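Local coordinates for protein CSE1 (Thermus thermophilus, PDB 4AN8) that is a subunit of the type I-E CRISPR Cascade complex, which takes part in selecting foreign DNA in bacterial adaptive immunity against viruses and plasmids, at residues 246-251 / 268-273. Numbering follows the deposited sequence.
Sequences TWPARG and PGVEPL. With ACT (acetate ion), chain D.
Trp247 lays the benzo corner of its indole against Val270 and Pro272, with CZ2 lying 4.0 Å from Val270 CG1 and 4.1 Å from Pro272 CB, where the chain leading into strand 250-256 passes strand 261-273, its antiparallel hairpin partner. With CG anti to the backbone N (chi1 -166°), the indole reaches across to Val270 and crosses its side chain at about a right angle. Pro248, the centre of an inverse gamma turn, sets CD over one face of the same indole, near its rim, and brings CG to 3.7 Å from Val270 CG2, so the two valine methyls have different partners, CG1 the indole and CG2 the proline ring. Trp236, on the adjoining strand 235-237, touches both Pro248 and Val270.

Beside these apolar contacts, Val270 N donates a nearly straight hydrogen bond to Pro248 O (3.2 Å, 161°), the donor lying almost in line with the carbonyl. A cis peptide bond precedes Gly269, whose positive phi favours glycine; its CA makes a CH...O contact with Ala249 O. That oxygen also accepts a bond from a water that bridges to Val270 O, and one from Arg250 NH1 (2.9 Å), which sits above the carbonyl plane while the oxygen stays close to the guanidinium plane. The NE/NH2 edge meets an acetate ion, probably from the crystallisation liquor: its atom O receives both Arg250 NE, at 2.8 Å, and Arg250 NH2.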
# COMPACT_ATOMS: atom_id res chain seq x y z
N THR A 246 0.12 12.26 -8.31
CA THR A 246 0.38 13.56 -7.71
C THR A 246 -0.92 14.33 -7.50
O THR A 246 -0.93 15.55 -7.51
CB THR A 246 1.33 14.39 -8.60
OG1 THR A 246 0.70 14.64 -9.87
CG2 THR A 246 2.68 13.62 -8.81
N TRP A 247 -2.01 13.61 -7.30
CA TRP A 247 -3.32 14.22 -7.14
C TRP A 247 -3.40 15.27 -6.02
O TRP A 247 -2.99 15.01 -4.88
CB TRP A 247 -4.34 13.13 -6.86
CG TRP A 247 -5.73 13.59 -7.01
CD1 TRP A 247 -6.56 14.05 -6.03
CD2 TRP A 247 -6.48 13.65 -8.24
NE1 TRP A 247 -7.78 14.40 -6.57
CE2 TRP A 247 -7.76 14.16 -7.92
CE3 TRP A 247 -6.19 13.34 -9.57
CZ2 TRP A 247 -8.75 14.34 -8.89
CZ3 TRP A 247 -7.17 13.53 -10.53
CH2 TRP A 247 -8.44 14.03 -10.18
N PRO A 248 -4.00 16.45 -6.32
CA PRO A 248 -4.22 17.44 -5.25
C PRO A 248 -5.54 17.22 -4.51
O PRO A 248 -6.54 17.85 -4.84
CB PRO A 248 -4.26 18.76 -6.02
CG PRO A 248 -4.90 18.39 -7.33
CD PRO A 248 -4.42 16.96 -7.64
N ALA A 249 -5.55 16.35 -3.49
CA ALA A 249 -6.79 15.95 -2.84
C ALA A 249 -7.34 17.02 -1.89
O ALA A 249 -8.54 17.09 -1.64
CB ALA A 249 -6.60 14.67 -2.09
N ARG A 250 -6.44 17.83 -1.34
CA ARG A 250 -6.83 18.87 -0.43
C ARG A 250 -6.09 20.14 -0.80
O ARG A 250 -5.02 20.07 -1.38
CB ARG A 250 -6.49 18.47 1.00
CG ARG A 250 -7.19 17.18 1.48
CD ARG A 250 -8.69 17.43 1.79
NE ARG A 250 -9.31 16.22 2.35
CZ ARG A 250 -9.78 15.22 1.60
NH1 ARG A 250 -9.74 15.31 0.26
NH2 ARG A 250 -10.30 14.14 2.17
N GLY A 251 -6.67 21.30 -0.46
CA GLY A 251 -5.95 22.55 -0.56
C GLY A 251 -5.12 22.69 0.69
O GLY A 251 -5.63 22.59 1.81
N PRO A 268 -10.62 22.69 0.43
CA PRO A 268 -10.79 21.69 -0.64
C PRO A 268 -9.66 21.95 -1.66
O PRO A 268 -9.20 23.09 -1.67
CB PRO A 268 -12.16 22.03 -1.18
CG PRO A 268 -12.24 23.56 -0.99
CD PRO A 268 -11.53 23.85 0.28
N GLY A 269 -9.18 21.04 -2.50
CA GLY A 269 -9.74 19.78 -2.88
C GLY A 269 -10.09 19.90 -4.36
O GLY A 269 -11.03 20.57 -4.69
N VAL A 270 -9.32 19.29 -5.26
CA VAL A 270 -9.89 18.99 -6.58
C VAL A 270 -10.79 17.76 -6.49
O VAL A 270 -10.40 16.71 -5.96
CB VAL A 270 -8.82 18.79 -7.68
CG1 VAL A 270 -9.48 18.24 -8.96
CG2 VAL A 270 -8.13 20.08 -7.98
N GLU A 271 -12.00 17.88 -7.02
CA GLU A 271 -12.98 16.79 -6.95
C GLU A 271 -12.69 15.67 -7.94
O GLU A 271 -12.62 15.92 -9.13
CB GLU A 271 -14.38 17.31 -7.24
CG GLU A 271 -14.94 18.16 -6.15
CD GLU A 271 -15.50 17.33 -5.02
OE1 GLU A 271 -16.19 16.34 -5.32
OE2 GLU A 271 -15.24 17.67 -3.84
N PRO A 272 -12.54 14.44 -7.44
CA PRO A 272 -12.30 13.28 -8.31
C PRO A 272 -13.58 12.85 -9.04
O PRO A 272 -14.58 12.59 -8.40
CB PRO A 272 -11.86 12.19 -7.31
CG PRO A 272 -12.57 12.56 -6.03
CD PRO A 272 -12.60 14.07 -6.01
N LEU A 273 -13.54 12.82 -10.36
CA LEU A 273 -14.66 12.28 -11.12
C LEU A 273 -14.35 10.84 -11.51
O LEU A 273 -13.20 10.49 -11.76
CB LEU A 273 -14.90 13.11 -12.38
CG LEU A 273 -15.36 14.56 -12.14
CD1 LEU A 273 -15.60 15.29 -13.46
CD2 LEU A 273 -16.61 14.58 -11.27
C ACT D . -10.62 15.60 5.47
O ACT D . -9.70 15.01 4.83
OXT ACT D . -10.38 16.80 5.81
CH3 ACT D . -11.92 14.92 5.81
O HOH W 1 -10.59 16.07 -3.22